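Local atomic coordinates of phosphopantetheine adenylyltransferase (Archaeoglobus fulgidus, PDB entry 3DO8), a protein that probably catalyses the reversible transfer of an adenylyl group from ATP to 4'-phosphopantetheine, giving dephospho-CoA and pyrophosphate on the way to coenzyme A. Residues K102-R107 and I115-V120; V3-T8 and D21-L26; L49-R54 and P70-I75. All coordinates share one frame; numbering follows the deposited sequence.

Interaction 1 of 3, residues K102-R107 and I115-V120; sequences KINQKR and ITIVKV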
loop_
_atom_site.group_PDB
_atom_site.type_symbol
_atom_site.label_atom_id
_atom_site.label_comp_id
_atom_site.label_asym_id
_atom_site.label_seq_id
_atom_site.Cartn_x
_atom_site.Cartn_y
_atom_site.Cartn_z
ATOM N N LYS A 102 -8.390 11.292 -9.198
ATOM C CA LYS A 102 -8.517 12.649 -9.784
ATOM C C LYS A 102 -7.134 13.297 -10.024
ATOM O O LYS A 102 -6.885 13.936 -11.075
ATOM C CB LYS A 102 -9.413 13.544 -8.913
ATOM C CG LYS A 102 -9.613 14.953 -9.410
ATOM C CD LYS A 102 -10.410 14.980 -10.663
ATOM C CE LYS A 102 -11.061 16.343 -10.875
ATOM N NZ LYS A 102 -11.940 16.299 -12.067
ATOM N N ILE A 103 -6.267 13.147 -9.037
ATOM C CA ILE A 103 -4.875 13.600 -9.151
ATOM C C ILE A 103 -4.216 13.030 -10.431
ATOM O O ILE A 103 -3.634 13.771 -11.218
ATOM C CB ILE A 103 -4.067 13.300 -7.882
ATOM C CG1 ILE A 103 -4.492 14.246 -6.723
ATOM C CG2 ILE A 103 -2.571 13.401 -8.161
ATOM C CD1 ILE A 103 -4.112 13.793 -5.296
ATOM N N ASN A 104 -4.333 11.718 -10.656
ATOM C CA ASN A 104 -3.715 11.121 -11.839
ATOM C C ASN A 104 -4.394 11.585 -13.127
ATOM O O ASN A 104 -3.726 11.789 -14.133
ATOM C CB ASN A 104 -3.682 9.593 -11.764
ATOM C CG ASN A 104 -2.444 9.089 -11.062
ATOM O OD1 ASN A 104 -1.438 9.844 -10.948
ATOM N ND2 ASN A 104 -2.462 7.833 -10.631
ATOM N N GLN A 105 -5.712 11.811 -13.075
ATOM C CA GLN A 105 -6.442 12.291 -14.270
ATOM C C GLN A 105 -5.908 13.651 -14.674
ATOM O O GLN A 105 -5.580 13.889 -15.862
ATOM C CB GLN A 105 -7.940 12.359 -14.017
ATOM C CG GLN A 105 -8.572 11.011 -13.972
ATOM C CD GLN A 105 -9.983 11.015 -13.432
ATOM O OE1 GLN A 105 -10.539 12.064 -13.083
ATOM N NE2 GLN A 105 -10.579 9.826 -13.361
ATOM N N LYS A 106 -5.748 14.523 -13.670
ATOM C CA LYS A 106 -5.231 15.871 -13.931
ATOM C C LYS A 106 -3.762 15.859 -14.335
ATOM O O LYS A 106 -3.342 16.648 -15.181
ATOM C CB LYS A 106 -5.438 16.811 -12.748
ATOM C CG LYS A 106 -6.862 17.173 -12.529
ATOM C CD LYS A 106 -7.303 18.139 -13.604
ATOM C CE LYS A 106 -8.745 18.359 -13.581
ATOM N NZ LYS A 106 -9.091 19.163 -14.788
ATOM N N ARG A 107 -2.967 15.014 -13.698
ATOM C CA ARG A 107 -1.581 14.879 -14.129
ATOM C C ARG A 107 -1.539 14.489 -15.606
ATOM O O ARG A 107 -0.766 15.063 -16.379
ATOM C CB ARG A 107 -0.825 13.880 -13.261
ATOM C CG ARG A 107 -0.496 14.453 -11.891
ATOM C CD ARG A 107 0.231 13.474 -11.009
ATOM N NE ARG A 107 1.584 13.157 -11.484
ATOM C CZ ARG A 107 2.713 13.777 -11.137
ATOM N NH1 ARG A 107 2.708 14.800 -10.303
ATOM N NH2 ARG A 107 3.883 13.346 -11.620
ATOM N N ILE A 115 1.296 8.858 -10.974
ATOM C CA ILE A 115 1.851 8.346 -9.710
ATOM C C ILE A 115 1.203 6.990 -9.406
ATOM O O ILE A 115 0.011 6.808 -9.642
ATOM C CB ILE A 115 1.525 9.332 -8.541
ATOM C CG1 ILE A 115 1.972 10.791 -8.846
ATOM C CG2 ILE A 115 2.122 8.835 -7.215
ATOM C CD1 ILE A 115 1.402 11.783 -7.903
ATOM N N THR A 116 1.972 6.048 -8.870
ATOM C CA THR A 116 1.376 4.769 -8.441
ATOM C C THR A 116 0.579 4.973 -7.145
ATOM O O THR A 116 1.154 5.341 -6.129
ATOM C CB THR A 116 2.433 3.672 -8.265
ATOM O OG1 THR A 116 3.050 3.436 -9.535
ATOM C CG2 THR A 116 1.780 2.371 -7.801
ATOM N N ILE A 117 -0.721 4.702 -7.200
ATOM C CA ILE A 117 -1.586 4.843 -6.044
ATOM C C ILE A 117 -1.534 3.573 -5.219
ATOM O O ILE A 117 -1.725 2.430 -5.742
ATOM C CB ILE A 117 -3.041 5.168 -6.438
ATOM C CG1 ILE A 117 -3.092 6.482 -7.249
ATOM C CG2 ILE A 117 -3.955 5.251 -5.216
ATOM C CD1 ILE A 117 -4.437 6.786 -7.897
ATOM N N VAL A 118 -1.313 3.792 -3.923
ATOM C CA VAL A 118 -1.257 2.724 -2.924
ATOM C C VAL A 118 -2.385 2.975 -1.924
ATOM O O VAL A 118 -2.315 3.893 -1.118
ATOM C CB VAL A 118 0.138 2.663 -2.229
ATOM C CG1 VAL A 118 0.145 1.544 -1.152
ATOM C CG2 VAL A 118 1.240 2.533 -3.298
ATOM N N LYS A 119 -3.466 2.197 -2.041
ATOM C CA LYS A 119 -4.638 2.393 -1.222
ATOM C C LYS A 119 -4.557 1.464 -0.041
ATOM O O LYS A 119 -4.501 0.246 -0.189
ATOM C CB LYS A 119 -5.900 2.063 -2.004
ATOM C CG LYS A 119 -7.177 2.342 -1.254
ATOM C CD LYS A 119 -8.336 1.767 -2.032
ATOM C CE LYS A 119 -9.660 2.022 -1.351
ATOM N NZ LYS A 119 -10.465 0.748 -1.253
ATOM N N VAL A 120 -4.547 2.041 1.137
ATOM C CA VAL A 120 -4.476 1.246 2.368
ATOM C C VAL A 120 -5.888 1.207 2.942
ATOM O O VAL A 120 -6.448 2.250 3.307
ATOM C CB VAL A 120 -3.518 1.891 3.342
ATOM C CG1 VAL A 120 -3.442 1.133 4.692
ATOM C CG2 VAL A 120 -2.127 2.081 2.659
#
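The side-chain amide of N104 grips the backbone of I115 with both of its polar atoms. N104 OD1 accepts the I115 N-H at 2.9 Å, with a nearly straight N-H...O angle of 168° and the donor tilted out of the amide's carbonyl plane. N104 ND2 in turn donates to I115 O at 2.9 Å, lying in the plane of that carbonyl. Two bonds to one residue fix the rotation of the buried amide and satisfy both backbone polar groups of I115. The methyl end of I117 closes in beside the amide, CD1 being 3.5 Å from N104 ND2.

The I115 side chain crosses R107 at about a right angle. Its CG1 lies over one face of the guanidinium, off toward the rim and 3.6 Å from R107 NE, while CD1 reaches R107 CD. Beyond this apolar touch, the polar ends of R107 turn to R113 O, T82 O and V85 O and to a salt bridge with D86. I103 CG2 adds a looser contact with I115 CD1.

The amide thus pins helix 97-110 to the residue leading into strand 116-121, outermost within this chain but continued by the second subunit; I115 and I117 pack on strand 89-92 of the same beta-alpha-beta unit.

Interaction 2 of 3, residues V3-T8 and D21-L26; sequences VALGGT and DVAIKL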
loop_
_atom_site.group_PDB
_atom_site.type_symbol
_atom_site.label_atom_id
_atom_site.label_comp_id
_atom_site.label_asym_id
_atom_site.label_seq_id
_atom_site.Cartn_x
_atom_site.Cartn_y
_atom_site.Cartn_z
ATOM N N VAL A 3 7.499 9.531 -1.895
ATOM C CA VAL A 3 6.130 9.160 -1.461
ATOM C C VAL A 3 5.345 10.373 -0.932
ATOM O O VAL A 3 5.855 11.119 -0.082
ATOM C CB VAL A 3 6.151 8.093 -0.344
ATOM C CG1 VAL A 3 4.716 7.700 0.026
ATOM C CG2 VAL A 3 6.983 6.887 -0.742
ATOM N N ALA A 4 4.118 10.550 -1.434
ATOM C CA ALA A 4 3.130 11.523 -0.971
ATOM C C ALA A 4 2.076 10.887 -0.075
ATOM O O ALA A 4 1.617 9.807 -0.360
ATOM C CB ALA A 4 2.435 12.139 -2.128
ATOM N N LEU A 5 1.755 11.572 1.015
ATOM C CA LEU A 5 0.711 11.209 1.945
ATOM C C LEU A 5 0.120 12.518 2.438
ATOM O O LEU A 5 0.842 13.433 2.714
ATOM C CB LEU A 5 1.313 10.474 3.170
ATOM C CG LEU A 5 0.435 10.227 4.374
ATOM C CD1 LEU A 5 -0.771 9.361 4.011
ATOM C CD2 LEU A 5 1.246 9.594 5.441
ATOM N N GLY A 6 -1.187 12.581 2.591
ATOM C CA GLY A 6 -1.838 13.779 3.094
ATOM C C GLY A 6 -2.987 13.488 4.020
ATOM O O GLY A 6 -3.515 12.384 4.028
ATOM N N GLY A 7 -3.353 14.483 4.817
ATOM C CA GLY A 7 -4.469 14.335 5.726
ATOM C C GLY A 7 -4.681 15.549 6.602
ATOM O O GLY A 7 -3.930 16.512 6.553
ATOM N N THR A 8 -5.752 15.477 7.384
ATOM C CA THR A 8 -6.045 16.452 8.420
ATOM C C THR A 8 -5.473 15.969 9.763
ATOM O O THR A 8 -4.971 16.759 10.515
ATOM C CB THR A 8 -7.566 16.691 8.522
ATOM O OG1 THR A 8 -8.014 17.316 7.329
ATOM C CG2 THR A 8 -7.893 17.562 9.702
ATOM N N ASP A 21 2.811 4.205 8.370
ATOM C CA ASP A 21 3.732 3.052 8.361
ATOM C C ASP A 21 4.017 2.649 6.915
ATOM O O ASP A 21 5.142 2.388 6.538
ATOM C CB ASP A 21 3.127 1.855 9.093
ATOM C CG ASP A 21 4.139 0.749 9.334
ATOM O OD1 ASP A 21 5.161 1.031 10.007
ATOM O OD2 ASP A 21 3.902 -0.408 8.852
ATOM N N VAL A 22 2.967 2.537 6.123
ATOM C CA VAL A 22 3.128 2.123 4.721
ATOM C C VAL A 22 3.994 3.176 3.993
ATOM O O VAL A 22 4.928 2.837 3.292
ATOM C CB VAL A 22 1.749 1.892 4.011
ATOM C CG1 VAL A 22 1.917 1.784 2.499
ATOM C CG2 VAL A 22 1.025 0.688 4.615
ATOM N N ALA A 23 3.697 4.453 4.183
ATOM C CA ALA A 23 4.428 5.509 3.484
ATOM C C ALA A 23 5.914 5.472 3.840
ATOM O O ALA A 23 6.760 5.616 2.967
ATOM C CB ALA A 23 3.843 6.882 3.779
ATOM N N ILE A 24 6.241 5.291 5.125
ATOM C CA ILE A 24 7.626 5.271 5.557
ATOM C C ILE A 24 8.366 4.025 5.097
ATOM O O ILE A 24 9.547 4.094 4.734
ATOM C CB ILE A 24 7.755 5.495 7.084
ATOM C CG1 ILE A 24 7.276 6.919 7.409
ATOM C CG2 ILE A 24 9.172 5.265 7.527
ATOM C CD1 ILE A 24 7.222 7.306 8.899
ATOM N N LYS A 25 7.690 2.887 5.106
ATOM C CA LYS A 25 8.279 1.680 4.578
ATOM C C LYS A 25 8.574 1.841 3.087
ATOM O O LYS A 25 9.621 1.383 2.604
ATOM C CB LYS A 25 7.416 0.454 4.915
ATOM C CG LYS A 25 7.548 0.077 6.400
ATOM C CD LYS A 25 6.589 -0.973 6.886
ATOM C CE LYS A 25 6.953 -1.366 8.327
ATOM N NZ LYS A 25 5.884 -2.139 8.998
ATOM N N LEU A 26 7.706 2.535 2.354
ATOM C CA LEU A 26 7.929 2.739 0.928
ATOM C C LEU A 26 9.015 3.751 0.646
ATOM O O LEU A 26 9.778 3.566 -0.308
ATOM C CB LEU A 26 6.643 3.201 0.209
ATOM C CG LEU A 26 5.547 2.155 0.070
ATOM C CD1 LEU A 26 4.265 2.795 -0.531
ATOM C CD2 LEU A 26 6.009 0.948 -0.754
#
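V3 points its two methyl groups at the helix, one to A23, the other to A23 O and L26. CG1, anti to the backbone N (chi1 -178°), touches the flank of the A23 methyl, V3 CG1 to A23 CB being 3.9 Å. The other branch, CG2, lies alongside the A23 carbonyl and ends against the next turn, with V3 CG2 3.8 Å from L26 CB. The V3 and L26 side chains cross at about a right angle, so the valine methyl meets the root of the leucine, whose own branches continue toward Y89 and V91 of strand 89-92 and V118 of strand 116-121.

L5 lies two residues along the strand and on the same face. L5 CD2 meets the A23 methyl nearly end-on, 4.1 Å from A23 CB. A23 is therefore touched by both strand residues, and its small side chain probably allows helix 14-27 to come this close: the V3 and A23 CA atoms are 6.4 Å apart, and the axes of the short segments approach to 8.7 Å. The segments run nearly antiparallel, at 164°, as expected when a strand is followed by the helix of a beta-alpha-beta unit, here 3-7, 14-27 and 31-36.

The charges of the helix are kept away from this face. K25 NZ forms a salt bridge with D21 OD2 (2.6 Å), on its syn lone pair, and also bonds K137 O; D21 is also held by Y66 OH and by Y89 OH of the second subunit. What joins strand and helix is thus apolar, of methyl and methylene groups, with one valine methyl also near the A23 carbonyl oxygen; shape and burial fix the spacing, whereas direction-dependent bonding is left to the strand's neighbours in the sheet.

Interaction 3 of 3, residues L49-R54 and P70-I75; sequences LPFAIR and PEIVKI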
loop_
_atom_site.group_PDB
_atom_site.type_symbol
_atom_site.label_atom_id
_atom_site.label_comp_id
_atom_site.label_asym_id
_atom_site.label_seq_id
_atom_site.Cartn_x
_atom_site.Cartn_y
_atom_site.Cartn_z
ATOM N N LEU A 49 -8.378 21.597 16.274
ATOM C CA LEU A 49 -6.932 21.748 16.448
ATOM C C LEU A 49 -6.348 22.584 15.320
ATOM O O LEU A 49 -6.574 22.244 14.136
ATOM C CB LEU A 49 -6.222 20.385 16.442
ATOM C CG LEU A 49 -6.677 19.344 17.469
ATOM C CD1 LEU A 49 -5.835 18.067 17.303
ATOM C CD2 LEU A 49 -6.638 19.904 18.906
ATOM N N PRO A 50 -5.604 23.651 15.659
ATOM C CA PRO A 50 -4.903 24.423 14.628
ATOM C C PRO A 50 -3.920 23.571 13.832
ATOM O O PRO A 50 -3.415 22.562 14.339
ATOM C CB PRO A 50 -4.132 25.458 15.426
ATOM C CG PRO A 50 -4.947 25.648 16.677
ATOM C CD PRO A 50 -5.387 24.243 16.998
ATOM N N PHE A 51 -3.659 24.000 12.594
ATOM C CA PHE A 51 -2.648 23.375 11.755
ATOM C C PHE A 51 -1.356 23.101 12.520
ATOM O O PHE A 51 -0.840 21.992 12.470
ATOM C CB PHE A 51 -2.372 24.254 10.525
ATOM C CG PHE A 51 -1.133 23.858 9.781
ATOM C CD1 PHE A 51 -1.185 22.838 8.850
ATOM C CD2 PHE A 51 0.086 24.481 10.036
ATOM C CE1 PHE A 51 -0.048 22.456 8.173
ATOM C CE2 PHE A 51 1.243 24.069 9.386
ATOM C CZ PHE A 51 1.166 23.055 8.455
ATOM N N ALA A 52 -0.812 24.101 13.210
ATOM C CA ALA A 52 0.454 23.938 13.906
ATOM C C ALA A 52 0.424 22.773 14.902
ATOM O O ALA A 52 1.410 22.043 15.043
ATOM C CB ALA A 52 0.875 25.264 14.605
ATOM N N ILE A 53 -0.714 22.591 15.578
ATOM C CA ILE A 53 -0.835 21.531 16.582
ATOM C C ILE A 53 -0.934 20.164 15.889
ATOM O O ILE A 53 -0.274 19.207 16.291
ATOM C CB ILE A 53 -2.060 21.771 17.490
ATOM C CG1 ILE A 53 -1.855 23.034 18.328
ATOM C CG2 ILE A 53 -2.367 20.554 18.358
ATOM C CD1 ILE A 53 -0.716 22.995 19.290
ATOM N N ARG A 54 -1.743 20.078 14.836
ATOM C CA ARG A 54 -1.870 18.835 14.057
ATOM C C ARG A 54 -0.526 18.418 13.427
ATOM O O ARG A 54 -0.124 17.255 13.500
ATOM C CB ARG A 54 -2.991 18.957 13.016
ATOM C CG ARG A 54 -4.357 19.103 13.680
ATOM C CD ARG A 54 -5.504 19.234 12.696
ATOM N NE ARG A 54 -5.559 20.531 12.047
ATOM C CZ ARG A 54 -5.289 20.776 10.774
ATOM N NH1 ARG A 54 -4.886 19.820 9.948
ATOM N NH2 ARG A 54 -5.420 22.027 10.341
ATOM N N PRO A 70 9.644 14.103 10.051
ATOM C CA PRO A 70 9.245 14.104 8.644
ATOM C C PRO A 70 9.062 15.518 8.105
ATOM O O PRO A 70 8.724 16.420 8.863
ATOM C CB PRO A 70 7.875 13.398 8.662
ATOM C CG PRO A 70 7.334 13.725 9.997
ATOM C CD PRO A 70 8.519 13.788 10.947
ATOM N N GLU A 71 9.251 15.672 6.798
ATOM C CA GLU A 71 8.892 16.902 6.111
ATOM C C GLU A 71 7.362 17.036 6.125
ATOM O O GLU A 71 6.658 16.160 5.590
ATOM C CB GLU A 71 9.384 16.910 4.641
ATOM C CG GLU A 71 8.958 18.190 3.863
ATOM C CD GLU A 71 9.265 18.209 2.367
ATOM O OE1 GLU A 71 9.367 17.130 1.713
ATOM O OE2 GLU A 71 9.366 19.360 1.839
ATOM N N ILE A 72 6.876 18.153 6.670
ATOM C CA ILE A 72 5.461 18.521 6.652
ATOM C C ILE A 72 5.261 19.693 5.703
ATOM O O ILE A 72 5.962 20.717 5.792
ATOM C CB ILE A 72 4.909 19.018 8.050
ATOM C CG1 ILE A 72 5.080 17.956 9.133
ATOM C CG2 ILE A 72 3.426 19.441 7.962
ATOM C CD1 ILE A 72 4.490 16.721 8.830
ATOM N N VAL A 73 4.264 19.581 4.862
ATOM C CA VAL A 73 3.879 20.702 4.007
ATOM C C VAL A 73 2.400 21.009 4.254
ATOM O O VAL A 73 1.589 20.095 4.444
ATOM C CB VAL A 73 4.180 20.386 2.527
ATOM C CG1 VAL A 73 5.676 20.052 2.330
ATOM C CG2 VAL A 73 3.366 19.256 2.063
ATOM N N LYS A 74 2.045 22.286 4.348
ATOM C CA LYS A 74 0.645 22.653 4.467
ATOM C C LYS A 74 -0.049 22.448 3.133
ATOM O O LYS A 74 0.430 22.933 2.076
ATOM C CB LYS A 74 0.491 24.116 4.902
ATOM C CG LYS A 74 -0.910 24.527 5.188
ATOM C CD LYS A 74 -1.011 26.017 5.539
ATOM C CE LYS A 74 -0.365 26.362 6.874
ATOM N NZ LYS A 74 -0.551 27.820 7.282
ATOM N N ILE A 75 -1.169 21.740 3.183
ATOM C CA ILE A 75 -2.045 21.545 2.019
ATOM C C ILE A 75 -3.057 22.696 2.011
ATOM O O ILE A 75 -3.808 22.872 2.962
ATOM C CB ILE A 75 -2.779 20.182 2.088
ATOM C CG1 ILE A 75 -1.806 19.008 2.053
ATOM C CG2 ILE A 75 -3.754 20.027 0.931
ATOM C CD1 ILE A 75 -2.443 17.650 2.444
#
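F51 and K74 carry most of this contact, the lysine chain lying across one face of the phenyl ring. A CH-pi contact lies at its centre: K74 CE sits 3.7 Å from the centroid of the F51 ring, only 10° off its normal. K74 CB and CG follow the ring rim near CE1, and the bend at chi3 (-68°) brings CE back over the centre. The ammonium group adds a cation-pi interaction, with NZ 4.8 Å from the F51 centroid and still over the face. The ring may stabilise the positive end, which stays at the protein surface.

Apolar packing is lighter. I72 CG2 approaches F51 CZ obliquely at 4.3 Å, and V35 of strand 31-36 packs against both residues. Replacing F51 by an alanine would probably leave the K74 chain without the surface it lies on, free to turn, and open a gap beside I72.

The hydrogen bonds here hold the helix start in place. R54 NE donates to L49 O at 2.9 Å; the oxygen lies in the guanidinium plane, although the donor stands above the carbonyl plane. R54 also makes a salt bridge with D38, whose OD1 in addition accepts the F51 N-H just after P50 at the N-cap.

The contact joins the first turn of helix 51-66 to the edge strand 71-75, the strand that helix leads into, and such helix-on-strand packing is characteristic of the Rossmann-like parallel sheet of the cytidylyltransferase-like family, to which this protein belongs.

Overall arrangement
All three contacts reach one parallel sheet, ordered 71-75, 31-36, 3-7, 89-92, 116-121. Along the chain interaction 2 comes first, then 3, then 1. Interaction 2 holds the central strand, its centre about 13 Å from interaction 1's and about 14 Å from interaction 3's; these two, with centres about 22 Å apart, involve the outermost strands within the chain, 116-121 being continued by the second subunit, which interaction 2 also touches. V22 and L26 pack on V118 and V120, linking interactions 1 and 2; T8 O probably accepts a hydrogen bond from R54 NH1, linking 2 and 3. Together they seat three helices on outer and central strands, tying the Rossmann-like fold from one outermost strand to the other.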